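Local coordinates for protein VP35 (Myotis lucifugus, PDB 6DKU) that is a bat-genome homolog of the filoviral polymerase cofactor VP35, here its interferon inhibitory domain, and probably antagonises innate immune signalling, at residues P6-Y19 / S41-L55. The protein carries 1 engineered substitution. Numbering follows the deposited sequence.
Sequences PLDPTEFVRVLTGY and SHDLQVAMDHFNREL. Unlike the reference sequence in segment 6-19: Gly18 (reference Ser).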
ATOM      1  N   PRO A   6      -0.916  20.088  -7.548  1.00 56.42           N
ATOM      2  CA  PRO A   6      -0.681  19.171  -6.428  1.00 50.40           C
ATOM      3  C   PRO A   6      -1.049  17.742  -6.796  1.00 59.11           C
ATOM      4  O   PRO A   6      -1.724  17.478  -7.792  1.00 73.15           O
ATOM      5  CB  PRO A   6      -1.597  19.711  -5.322  1.00 52.04           C
ATOM      6  CG  PRO A   6      -1.919  21.097  -5.723  1.00 55.41           C
ATOM      7  CD  PRO A   6      -1.939  21.094  -7.219  1.00 55.82           C
ATOM      8  N   LEU A   7      -0.599  16.807  -5.963  1.00 56.35           N
ATOM      9  CA  LEU A   7      -0.764  15.398  -6.296  1.00 52.94           C
ATOM     10  C   LEU A   7      -2.199  14.930  -6.091  1.00 53.69           C
ATOM     11  O   LEU A   7      -2.937  15.443  -5.248  1.00 72.20           O
ATOM     12  CB  LEU A   7       0.162  14.522  -5.456  1.00 50.13           C
ATOM     13  CG  LEU A   7       1.654  14.594  -5.760  1.00 61.74           C
ATOM     14  CD1 LEU A   7       2.444  14.611  -4.463  1.00 67.33           C
ATOM     15  CD2 LEU A   7       2.093  13.450  -6.665  1.00 49.97           C
ATOM     16  N   ASP A   8      -2.581  13.942  -6.879  1.00 48.08           N
ATOM     17  CA  ASP A   8      -3.787  13.151  -6.686  1.00 51.32           C
ATOM     18  C   ASP A   8      -3.370  11.701  -6.643  1.00 44.79           C
ATOM     19  O   ASP A   8      -2.252  11.358  -7.057  1.00 55.70           O
ATOM     20  CB  ASP A   8      -4.812  13.410  -7.803  1.00 66.37           C
ATOM     21  CG  ASP A   8      -4.364  12.890  -9.155  1.00 80.59           C
ATOM     22  OD1 ASP A   8      -3.170  13.029  -9.489  1.00 94.16           O
ATOM     23  OD2 ASP A   8      -5.220  12.361  -9.898  1.00 90.63           O
ATOM     24  N   PRO A   9      -4.204  10.807  -6.093  1.00 48.60           N
ATOM     25  CA  PRO A   9      -3.789   9.396  -5.945  1.00 39.56           C
ATOM     26  C   PRO A   9      -3.225   8.761  -7.205  1.00 41.98           C
ATOM     27  O   PRO A   9      -2.205   8.069  -7.130  1.00 49.16           O
ATOM     28  CB  PRO A   9      -5.081   8.707  -5.495  1.00 42.11           C
ATOM     29  CG  PRO A   9      -5.779   9.769  -4.692  1.00 50.69           C
ATOM     30  CD  PRO A   9      -5.460  11.089  -5.364  1.00 47.27           C
ATOM     31  N   THR A  10      -3.842   9.003  -8.366  1.00 51.28           N
ATOM     32  CA  THR A  10      -3.434   8.318  -9.592  1.00 49.66           C
ATOM     33  C   THR A  10      -1.998   8.660  -9.974  1.00 59.94           C
ATOM     34  O   THR A  10      -1.189   7.767 -10.264  1.00 60.53           O
ATOM     35  CB  THR A  10      -4.385   8.674 -10.737  1.00 60.43           C
ATOM     36  OG1 THR A  10      -5.742   8.464 -10.325  1.00 65.68           O
ATOM     37  CG2 THR A  10      -4.092   7.809 -11.952  1.00 51.63           C
ATOM     38  N   GLU A  11      -1.665   9.953  -9.993  1.00 56.97           N
ATOM     39  CA  GLU A  11      -0.297  10.347 -10.316  1.00 61.16           C
ATOM     40  C   GLU A  11       0.696   9.820  -9.277  1.00 64.56           C
ATOM     41  O   GLU A  11       1.796   9.382  -9.635  1.00 64.44           O
ATOM     42  CB  GLU A  11      -0.210  11.868 -10.449  1.00 58.85           C
ATOM     43  CG  GLU A  11       1.198  12.405 -10.675  1.00 66.05           C
ATOM     44  CD  GLU A  11       1.675  12.274 -12.114  1.00 83.03           C
ATOM     45  OE1 GLU A  11       0.917  11.761 -12.970  1.00 83.69           O
ATOM     46  OE2 GLU A  11       2.827  12.684 -12.382  1.00 84.84           O
ATOM     47  N   PHE A  12       0.323   9.840  -7.992  1.00 53.77           N
ATOM     48  CA  PHE A  12       1.160   9.245  -6.947  1.00 44.86           C
ATOM     49  C   PHE A  12       1.493   7.791  -7.272  1.00 48.73           C
ATOM     50  O   PHE A  12       2.662   7.380  -7.250  1.00 53.36           O
ATOM     51  CB  PHE A  12       0.445   9.352  -5.590  1.00 42.16           C
ATOM     52  CG  PHE A  12       1.203   8.728  -4.436  1.00 44.47           C
ATOM     53  CD1 PHE A  12       2.138   9.468  -3.719  1.00 54.46           C
ATOM     54  CD2 PHE A  12       0.975   7.410  -4.061  1.00 49.08           C
ATOM     55  CE1 PHE A  12       2.837   8.902  -2.656  1.00 55.63           C
ATOM     56  CE2 PHE A  12       1.674   6.834  -3.000  1.00 51.89           C
ATOM     57  CZ  PHE A  12       2.605   7.582  -2.298  1.00 55.06           C
ATOM     58  N   VAL A  13       0.465   7.004  -7.596  1.00 53.23           N
ATOM     59  CA  VAL A  13       0.660   5.596  -7.928  1.00 49.47           C
ATOM     60  C   VAL A  13       1.546   5.450  -9.164  1.00 52.91           C
ATOM     61  O   VAL A  13       2.423   4.579  -9.214  1.00 50.22           O
ATOM     62  CB  VAL A  13      -0.708   4.907  -8.113  1.00 45.42           C
ATOM     63  CG1 VAL A  13      -0.591   3.694  -9.005  1.00 48.73           C
ATOM     64  CG2 VAL A  13      -1.289   4.508  -6.772  1.00 33.61           C
ATOM     65  N   ARG A  14       1.343   6.298 -10.178  1.00 54.31           N
ATOM     66  CA  ARG A  14       2.128   6.166 -11.407  1.00 50.11           C
ATOM     67  C   ARG A  14       3.602   6.472 -11.160  1.00 56.17           C
ATOM     68  O   ARG A  14       4.490   5.740 -11.622  1.00 45.96           O
ATOM     69  CB  ARG A  14       1.575   7.080 -12.501  1.00 47.39           C
ATOM     70  CG  ARG A  14       2.335   6.944 -13.812  1.00 55.91           C
ATOM     71  CD  ARG A  14       1.999   8.028 -14.820  1.00 67.31           C
ATOM     72  NE  ARG A  14       2.415   9.361 -14.380  1.00 84.71           N
ATOM     73  CZ  ARG A  14       3.679   9.765 -14.254  1.00 88.14           C
ATOM     74  NH1 ARG A  14       4.685   8.944 -14.530  1.00 84.99           N
ATOM     75  NH2 ARG A  14       3.941  11.002 -13.848  1.00 83.49           N
ATOM     76  N   VAL A  15       3.882   7.555 -10.427  1.00 61.65           N
ATOM     77  CA  VAL A  15       5.264   7.926 -10.136  1.00 49.55           C
ATOM     78  C   VAL A  15       5.948   6.821  -9.347  1.00 59.18           C
ATOM     79  O   VAL A  15       7.002   6.312  -9.748  1.00 66.96           O
ATOM     80  CB  VAL A  15       5.327   9.259  -9.374  1.00 49.41           C
ATOM     81  CG1 VAL A  15       6.700   9.420  -8.718  1.00 40.19           C
ATOM     82  CG2 VAL A  15       5.007  10.423 -10.288  1.00 45.62           C
ATOM     83  N   LEU A  16       5.361   6.431  -8.210  1.00 46.80           N
ATOM     84  CA  LEU A  16       6.064   5.471  -7.365  1.00 44.93           C
ATOM     85  C   LEU A  16       6.182   4.113  -8.044  1.00 44.74           C
ATOM     86  O   LEU A  16       7.242   3.481  -7.985  1.00 56.16           O
ATOM     87  CB  LEU A  16       5.391   5.341  -6.000  1.00 41.55           C
ATOM     88  CG  LEU A  16       5.999   6.258  -4.935  1.00 43.94           C
ATOM     89  CD1 LEU A  16       5.422   7.666  -5.034  1.00 42.40           C
ATOM     90  CD2 LEU A  16       5.793   5.685  -3.539  1.00 33.89           C
ATOM     91  N   THR A  17       5.122   3.645  -8.706  1.00 44.42           N
ATOM     92  CA  THR A  17       5.247   2.330  -9.334  1.00 57.49           C
ATOM     93  C   THR A  17       6.143   2.361 -10.565  1.00 49.59           C
ATOM     94  O   THR A  17       6.562   1.294 -11.022  1.00 49.32           O
ATOM     95  CB  THR A  17       3.877   1.753  -9.706  1.00 53.02           C
ATOM     96  OG1 THR A  17       3.137   2.718 -10.458  1.00 59.46           O
ATOM     97  CG2 THR A  17       3.100   1.385  -8.454  1.00 50.99           C
ATOM     98  N   GLY A  18       6.445   3.546 -11.103  1.00 53.46           N
ATOM     99  CA  GLY A  18       7.482   3.639 -12.118  1.00 51.74           C
ATOM    100  C   GLY A  18       8.811   3.044 -11.686  1.00 62.88           C
ATOM    101  O   GLY A  18       9.537   2.483 -12.510  1.00 78.84           O
ATOM    102  N   TYR A  19       9.147   3.137 -10.395  1.00 52.96           N
ATOM    103  CA  TYR A  19      10.421   2.612  -9.915  1.00 40.14           C
ATOM    104  C   TYR A  19      10.408   1.105  -9.725  1.00 51.50           C
ATOM    105  O   TYR A  19      11.470   0.508  -9.527  1.00 72.27           O
ATOM    106  CB  TYR A  19      10.823   3.292  -8.603  1.00 40.92           C
ATOM    107  CG  TYR A  19      11.103   4.763  -8.780  1.00 52.04           C
ATOM    108  CD1 TYR A  19      10.090   5.699  -8.635  1.00 55.60           C
ATOM    109  CD2 TYR A  19      12.369   5.216  -9.115  1.00 54.24           C
ATOM    110  CE1 TYR A  19      10.327   7.037  -8.812  1.00 68.54           C
ATOM    111  CE2 TYR A  19      12.619   6.558  -9.291  1.00 54.27           C
ATOM    112  CZ  TYR A  19      11.594   7.465  -9.139  1.00 60.69           C
ATOM    113  OH  TYR A  19      11.823   8.809  -9.312  1.00 52.95           O
ATOM    114  N   SER A  41      -4.038  16.011  -0.851  1.00 54.01           N
ATOM    115  CA  SER A  41      -2.761  16.074  -1.560  1.00 57.31           C
ATOM    116  C   SER A  41      -1.579  16.211  -0.608  1.00 64.18           C
ATOM    117  O   SER A  41      -0.467  15.770  -0.932  1.00 75.52           O
ATOM    118  CB  SER A  41      -2.781  17.232  -2.561  1.00 64.24           C
ATOM    119  OG  SER A  41      -2.512  18.471  -1.930  1.00 72.94           O
ATOM    120  N   HIS A  42      -1.797  16.798   0.570  1.00 64.28           N
ATOM    121  CA  HIS A  42      -0.708  16.986   1.519  1.00 56.42           C
ATOM    122  C   HIS A  42      -0.120  15.651   1.970  1.00 60.03           C
ATOM    123  O   HIS A  42       1.103  15.483   2.008  1.00 61.56           O
ATOM    124  CB  HIS A  42      -1.193  17.796   2.715  1.00 74.44           C
ATOM    125  CG  HIS A  42      -0.135  18.021   3.746  1.00 99.28           C
ATOM    126  ND1 HIS A  42       0.929  18.875   3.545  1.00102.11           N
ATOM    127  CD2 HIS A  42       0.039  17.485   4.977  1.00103.54           C
ATOM    128  CE1 HIS A  42       1.703  18.867   4.615  1.00103.94           C
ATOM    129  NE2 HIS A  42       1.186  18.032   5.499  1.00104.30           N
ATOM    130  N   ASP A  43      -0.975  14.684   2.317  1.00 67.03           N
ATOM    131  CA  ASP A  43      -0.466  13.374   2.719  1.00 66.93           C
ATOM    132  C   ASP A  43       0.317  12.717   1.584  1.00 69.77           C
ATOM    133  O   ASP A  43       1.387  12.134   1.811  1.00 66.53           O
ATOM    134  CB  ASP A  43      -1.614  12.468   3.166  1.00 51.27           C
ATOM    135  CG  ASP A  43      -2.319  12.985   4.399  1.00 64.75           C
ATOM    136  OD1 ASP A  43      -1.727  13.794   5.145  1.00 71.97           O
ATOM    137  OD2 ASP A  43      -3.476  12.578   4.622  1.00 63.90           O
ATOM    138  N   LEU A  44      -0.200  12.807   0.356  1.00 56.03           N
ATOM    139  CA  LEU A  44       0.522  12.260  -0.786  1.00 52.41           C
ATOM    140  C   LEU A  44       1.895  12.904  -0.946  1.00 49.40           C
ATOM    141  O   LEU A  44       2.867  12.213  -1.258  1.00 61.11           O
ATOM    142  CB  LEU A  44      -0.300  12.404  -2.068  1.00 49.92           C
ATOM    143  CG  LEU A  44      -1.577  11.569  -2.205  1.00 47.28           C
ATOM    144  CD1 LEU A  44      -2.264  11.880  -3.515  1.00 39.67           C
ATOM    145  CD2 LEU A  44      -1.245  10.096  -2.136  1.00 36.51           C
ATOM    146  N   GLN A  45       2.016  14.214  -0.724  1.00 51.18           N
ATOM    147  CA  GLN A  45       3.343  14.795  -0.915  1.00 65.25           C
ATOM    148  C   GLN A  45       4.249  14.550   0.297  1.00 69.10           C
ATOM    149  O   GLN A  45       5.478  14.564   0.165  1.00 52.10           O
ATOM    150  CB  GLN A  45       3.232  16.271  -1.285  1.00 46.71           C
ATOM    151  CG  GLN A  45       4.574  16.934  -1.527  1.00 52.92           C
ATOM    152  CD  GLN A  45       5.007  16.792  -2.975  1.00 72.81           C
ATOM    153  OE1 GLN A  45       4.257  17.126  -3.891  1.00 69.49           O
ATOM    154  NE2 GLN A  45       6.204  16.232  -3.188  1.00 73.64           N
ATOM    155  N   VAL A  46       3.677  14.269   1.465  1.00 54.41           N
ATOM    156  CA  VAL A  46       4.492  13.761   2.556  1.00 51.35           C
ATOM    157  C   VAL A  46       5.086  12.409   2.166  1.00 60.98           C
ATOM    158  O   VAL A  46       6.307  12.203   2.218  1.00 66.39           O
ATOM    159  CB  VAL A  46       3.660  13.687   3.850  1.00 55.26           C
ATOM    160  CG1 VAL A  46       4.389  12.845   4.886  1.00 65.50           C
ATOM    161  CG2 VAL A  46       3.378  15.082   4.382  1.00 49.46           C
ATOM    162  N   ALA A  47       4.228  11.476   1.747  1.00 46.95           N
ATOM    163  CA  ALA A  47       4.697  10.159   1.341  1.00 46.33           C
ATOM    164  C   ALA A  47       5.716  10.255   0.210  1.00 61.90           C
ATOM    165  O   ALA A  47       6.728   9.543   0.210  1.00 66.01           O
ATOM    166  CB  ALA A  47       3.502   9.302   0.932  1.00 39.00           C
ATOM    167  N   MET A  48       5.471  11.141  -0.756  1.00 58.26           N
ATOM    168  CA  MET A  48       6.358  11.268  -1.906  1.00 48.96           C
ATOM    169  C   MET A  48       7.695  11.878  -1.507  1.00 57.15           C
ATOM    170  O   MET A  48       8.757  11.419  -1.945  1.00 62.86           O
ATOM    171  CB  MET A  48       5.688  12.116  -2.979  1.00 51.66           C
ATOM    172  CG  MET A  48       6.599  12.477  -4.125  1.00 59.95           C
ATOM    173  SD  MET A  48       6.585  11.195  -5.383  1.00 68.76           S
ATOM    174  CE  MET A  48       4.845  11.163  -5.812  1.00 51.94           C
ATOM    175  N   ASP A  49       7.663  12.928  -0.687  1.00 51.60           N
ATOM    176  CA  ASP A  49       8.902  13.529  -0.212  1.00 64.65           C
ATOM    177  C   ASP A  49       9.743  12.513   0.550  1.00 65.72           C
ATOM    178  O   ASP A  49      10.967  12.460   0.381  1.00 56.86           O
ATOM    179  CB  ASP A  49       8.589  14.742   0.665  1.00 69.76           C
ATOM    180  CG  ASP A  49       8.102  15.940  -0.139  1.00 70.94           C
ATOM    181  OD1 ASP A  49       8.363  15.984  -1.365  1.00 63.81           O
ATOM    182  OD2 ASP A  49       7.460  16.835   0.462  1.00 63.55           O
ATOM    183  N   HIS A  50       9.101  11.685   1.381  1.00 61.20           N
ATOM    184  CA  HIS A  50       9.833  10.660   2.118  1.00 50.48           C
ATOM    185  C   HIS A  50      10.423   9.614   1.177  1.00 52.91           C
ATOM    186  O   HIS A  50      11.581   9.206   1.335  1.00 54.05           O
ATOM    187  CB  HIS A  50       8.910  10.007   3.147  1.00 47.03           C
ATOM    188  CG  HIS A  50       9.546   8.883   3.906  1.00 65.19           C
ATOM    189  ND1 HIS A  50      10.212   9.072   5.098  1.00 64.51           N
ATOM    190  CD2 HIS A  50       9.620   7.557   3.639  1.00 60.29           C
ATOM    191  CE1 HIS A  50      10.664   7.910   5.536  1.00 65.09           C
ATOM    192  NE2 HIS A  50      10.321   6.975   4.667  1.00 65.54           N
ATOM    193  N   PHE A  51       9.633   9.164   0.199  1.00 51.69           N
ATOM    194  CA  PHE A  51      10.110   8.221  -0.808  1.00 40.92           C
ATOM    195  C   PHE A  51      11.352   8.753  -1.514  1.00 47.40           C
ATOM    196  O   PHE A  51      12.375   8.059  -1.615  1.00 55.44           O
ATOM    197  CB  PHE A  51       8.985   7.957  -1.808  1.00 48.45           C
ATOM    198  CG  PHE A  51       9.361   7.045  -2.939  1.00 57.26           C
ATOM    199  CD1 PHE A  51       9.404   5.672  -2.753  1.00 51.67           C
ATOM    200  CD2 PHE A  51       9.630   7.555  -4.198  1.00 51.51           C
ATOM    201  CE1 PHE A  51       9.731   4.828  -3.790  1.00 42.70           C
ATOM    202  CE2 PHE A  51       9.956   6.716  -5.245  1.00 43.19           C
ATOM    203  CZ  PHE A  51      10.008   5.351  -5.041  1.00 55.22           C
ATOM    204  N   ASN A  52      11.285   9.992  -2.005  1.00 45.59           N
ATOM    205  CA  ASN A  52      12.435  10.572  -2.682  1.00 46.01           C
ATOM    206  C   ASN A  52      13.610  10.766  -1.733  1.00 54.73           C
ATOM    207  O   ASN A  52      14.767  10.668  -2.157  1.00 57.70           O
ATOM    208  CB  ASN A  52      12.038  11.891  -3.332  1.00 61.72           C
ATOM    209  CG  ASN A  52      11.035  11.704  -4.445  1.00 56.54           C
ATOM    210  OD1 ASN A  52      11.096  10.729  -5.189  1.00 49.04           O
ATOM    211  ND2 ASN A  52      10.106  12.641  -4.568  1.00 59.53           N
ATOM    212  N   ARG A  53      13.340  11.048  -0.456  1.00 67.50           N
ATOM    213  CA  ARG A  53      14.416  11.114   0.529  1.00 63.70           C
ATOM    214  C   ARG A  53      15.134   9.776   0.619  1.00 66.15           C
ATOM    215  O   ARG A  53      16.369   9.713   0.583  1.00 57.60           O
ATOM    216  CB  ARG A  53      13.858  11.515   1.897  1.00 62.66           C
ATOM    217  CG  ARG A  53      13.884  13.007   2.195  1.00 82.01           C
ATOM    218  CD  ARG A  53      13.510  13.290   3.656  1.00 97.89           C
ATOM    219  NE  ARG A  53      12.140  12.880   3.981  1.00 94.84           N
ATOM    220  CZ  ARG A  53      11.079  13.685   3.932  1.00 86.41           C
ATOM    221  NH1 ARG A  53      11.219  14.956   3.569  1.00 79.66           N
ATOM    222  NH2 ARG A  53       9.873  13.216   4.245  1.00 82.01           N
ATOM    223  N   GLU A  54      14.367   8.687   0.717  1.00 60.07           N
ATOM    224  CA  GLU A  54      14.977   7.376   0.904  1.00 58.66           C
ATOM    225  C   GLU A  54      15.745   6.941  -0.339  1.00 65.74           C
ATOM    226  O   GLU A  54      16.845   6.384  -0.225  1.00 65.13           O
ATOM    227  CB  GLU A  54      13.910   6.353   1.301  1.00 51.29           C
ATOM    228  CG  GLU A  54      13.146   6.709   2.581  1.00 61.28           C
ATOM    229  CD  GLU A  54      14.005   6.615   3.841  1.00 73.22           C
ATOM    230  OE1 GLU A  54      14.861   7.496   4.056  1.00 86.48           O
ATOM    231  OE2 GLU A  54      13.826   5.656   4.620  1.00 83.06           O
ATOM    232  N   LEU A  55      15.212   7.224  -1.536  1.00 52.15           N
ATOM    233  CA  LEU A  55      15.995   6.978  -2.746  1.00 60.77           C
ATOM    234  C   LEU A  55      17.265   7.819  -2.772  1.00 61.04           C
ATOM    235  O   LEU A  55      18.327   7.340  -3.182  1.00 55.99           O
ATOM    236  CB  LEU A  55      15.173   7.257  -3.995  1.00 46.36           C
ATOM    237  CG  LEU A  55      13.936   6.398  -4.212  1.00 49.16           C
ATOM    238  CD1 LEU A  55      13.300   6.752  -5.551  1.00 42.86           C
ATOM    239  CD2 LEU A  55      14.331   4.951  -4.145  1.00 43.24           C
TER
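Phe12 carries Leu44 CD2 over one face, 3.9 Å from the ring centroid in a CH-pi contact; Leu16 CD1, from the same helix as Phe12, lies over the opposite face, near the rim. The backbone N of Met48 comes to the ring's edge, and Ala47, with only a methyl, lets Phe12 CE1 approach its CB to 3.7 Å. Phe51, the second ring covered on both faces by aliphatic carbon, takes Leu16 CG over the centre of one face and Leu55 CG near the rim of the other. Its edge turns toward the face of Tyr19 in an offset edge-to-face pair, with planes at 63°. Leu55 CD1 also covers one face of the tyrosine. Both phenylalanines hold CG anti to the backbone N (chi1 178° for Phe12), which carries the rings out toward the partner helix.

Helices 9-18 and 41-55 run nearly parallel, 10° apart, within the helical part of the VP35 interferon inhibitory domain. Helix 26-37 lies against Phe12 and Leu16, while Ala64 of helix 61-71 touches Phe51, so these rings help build the core shared by the four helices.

Leu16 sits between the two phenylalanine rings, its branched end giving one methyl to Phe12 and its CG to Phe51. Beside it Met48, unbranched and flexible, bends its chain at chi2 and chi3 to bring CE within 3.6 Å of Leu16 CD1 and against Leu7 CD2, while SD meets Val15 CG1. Leu7 extends the apolar contact beyond the helix start, its CB 4.0 Å from Leu44 CB. Its CD1 rests against Gln45 OE1, while NE2 of the same amide bonds Asp49 OD1, one turn on, at 2.8 Å, which fixes how the amide is turned.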